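Local coordinates for single-stranded DNA-binding protein DdrB (Deinococcus radiodurans, PDB 4NOE), which binds single-stranded DNA and assists its accurate annealing, probably as part of the response to DNA damage, at residues Val18-Glu23 against Leu38-Gly43. Sequence-based numbering, arbitrary orientation.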
loop_
_atom_site.group_PDB
_atom_site.type_symbol
_atom_site.label_atom_id
_atom_site.label_comp_id
_atom_site.label_asym_id
_atom_site.label_seq_id
_atom_site.Cartn_x
_atom_site.Cartn_y
_atom_site.Cartn_z
ATOM N N VAL E 18 -9.169 34.213 -2.921
ATOM C CA VAL E 18 -9.282 35.658 -3.102
ATOM C C VAL E 18 -7.923 36.344 -2.996
ATOM O O VAL E 18 -7.156 36.106 -2.049
ATOM C CB VAL E 18 -10.214 36.242 -2.034
ATOM C CG1 VAL E 18 -10.238 37.776 -2.118
ATOM C CG2 VAL E 18 -11.606 35.674 -2.232
ATOM N N THR E 19 -7.617 37.192 -3.968
ATOM C CA THR E 19 -6.341 37.898 -3.970
ATOM C C THR E 19 -6.569 39.334 -3.506
ATOM O O THR E 19 -7.497 39.992 -3.971
ATOM C CB THR E 19 -5.706 37.870 -5.370
ATOM O OG1 THR E 19 -5.389 36.517 -5.708
ATOM C CG2 THR E 19 -4.425 38.716 -5.426
ATOM N N VAL E 20 -5.730 39.803 -2.579
ATOM C CA VAL E 20 -5.828 41.160 -2.043
ATOM C C VAL E 20 -4.617 42.009 -2.447
ATOM O O VAL E 20 -3.473 41.525 -2.438
ATOM C CB VAL E 20 -5.938 41.120 -0.501
ATOM C CG1 VAL E 20 -5.818 42.521 0.096
ATOM C CG2 VAL E 20 -7.240 40.470 -0.082
ATOM N N ASN E 21 -4.860 43.271 -2.803
ATOM C CA ASN E 21 -3.766 44.199 -3.094
ATOM C C ASN E 21 -3.240 44.886 -1.833
ATOM O O ASN E 21 -4.022 45.286 -0.971
ATOM C CB ASN E 21 -4.207 45.241 -4.120
ATOM C CG ASN E 21 -4.492 44.634 -5.477
ATOM O OD1 ASN E 21 -3.747 43.784 -5.969
ATOM N ND2 ASN E 21 -5.581 45.063 -6.088
ATOM N N VAL E 22 -1.918 44.993 -1.726
ATOM C CA VAL E 22 -1.258 45.654 -0.596
ATOM C C VAL E 22 -0.433 46.830 -1.134
ATOM O O VAL E 22 0.369 46.658 -2.059
ATOM C CB VAL E 22 -0.315 44.683 0.153
ATOM C CG1 VAL E 22 0.175 45.301 1.459
ATOM C CG2 VAL E 22 -1.020 43.366 0.436
ATOM N N GLU E 23 -0.634 48.018 -0.566
ATOM C CA GLU E 23 -0.016 49.242 -1.090
ATOM C C GLU E 23 1.495 49.258 -0.899
ATOM O O GLU E 23 2.248 49.566 -1.819
ATOM C CB GLU E 23 -0.633 50.475 -0.432
ATOM N N LEU E 38 -10.539 37.450 10.448
ATOM C CA LEU E 38 -11.746 36.906 9.822
ATOM C C LEU E 38 -11.606 35.407 9.559
ATOM O O LEU E 38 -12.528 34.773 9.041
ATOM C CB LEU E 38 -12.068 37.639 8.516
ATOM C CG LEU E 38 -12.403 39.130 8.637
ATOM C CD1 LEU E 38 -12.699 39.718 7.267
ATOM C CD2 LEU E 38 -13.575 39.360 9.593
ATOM N N GLY E 39 -10.451 34.850 9.912
ATOM C CA GLY E 39 -10.187 33.439 9.679
ATOM C C GLY E 39 -9.709 33.160 8.263
ATOM O O GLY E 39 -9.726 32.019 7.809
ATOM N N TRP E 40 -9.278 34.193 7.551
ATOM C CA TRP E 40 -8.689 33.955 6.245
ATOM C C TRP E 40 -7.251 33.490 6.422
ATOM O O TRP E 40 -6.538 33.990 7.287
ATOM C CB TRP E 40 -8.682 35.222 5.397
ATOM C CG TRP E 40 -10.019 35.723 4.985
ATOM C CD1 TRP E 40 -11.233 35.454 5.573
ATOM C CD2 TRP E 40 -10.285 36.614 3.900
ATOM N NE1 TRP E 40 -12.235 36.133 4.913
ATOM C CE2 TRP E 40 -11.680 36.846 3.883
ATOM C CE3 TRP E 40 -9.483 37.235 2.941
ATOM C CZ2 TRP E 40 -12.282 37.677 2.937
ATOM C CZ3 TRP E 40 -10.079 38.061 2.010
ATOM C CH2 TRP E 40 -11.471 38.272 2.013
ATOM N N THR E 41 -6.824 32.552 5.584
ATOM C CA THR E 41 -5.457 32.054 5.638
ATOM C C THR E 41 -4.788 32.227 4.293
ATOM O O THR E 41 -5.462 32.319 3.263
ATOM C CB THR E 41 -5.412 30.549 6.002
ATOM O OG1 THR E 41 -6.174 29.797 5.048
ATOM C CG2 THR E 41 -5.976 30.325 7.383
ATOM N N SER E 42 -3.458 32.255 4.293
ATOM C CA SER E 42 -2.702 32.372 3.048
ATOM C C SER E 42 -1.647 31.280 2.971
ATOM O O SER E 42 -0.831 31.147 3.878
ATOM C CB SER E 42 -2.006 33.719 2.983
ATOM O OG SER E 42 -1.356 33.864 1.729
ATOM N N GLY E 43 -1.644 30.496 1.897
ATOM C CA GLY E 43 -0.660 29.428 1.787
ATOM C C GLY E 43 -1.059 28.217 2.612
ATOM O O GLY E 43 -2.166 28.176 3.153
#
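Trp40 drives the benzo end of its indole toward Val18 and Val20, two inward-facing residues of the second strand in a β-hairpin (strands 6-11 and 17-22), joining that hairpin to the loop that follows helix 28-37. Both valines meet the same ring atom: Val18 CG1 lies 4.1 Å from Trp40 CZ3, and Val20 CG2 is 4.3 Å from Trp40 CZ3. Alternation along the strand turns both valines toward the loop, while Thr19 between them points away from it. They arrive differently, though. The Val20 methyl sits at the rim close to the indole plane, whereas the Val18 methyl approaches obliquely. In Val18, CG1 stands anti to the backbone N (chi1 174°), which puts this branch within van der Waals distance of the tryptophan. The contact is small, 92 Å² summed over both sides, and purely apolar, but all three residues are buried.

The indole itself is held from several directions. Leu38 CD1 lies 4.2 Å above one face, displaced toward the rim; Tyr35 of the helix stacks with the ring, and Asp13 accepts a weak hydrogen bond from NE1. At the backbone, Gly39 ends the helix in a Schellman motif with positive phi (83°), turning the chain just before Trp40. The strand also pairs antiparallel with a strand of a second subunit, so the sheet continues across the interface, and Leu28 of that subunit packs on Trp40. Farther along the loop, Ser42 OG is hydrogen-bonded to both Glu9 O of the hairpin's first strand and the backbone N of Arg17 of a third subunit.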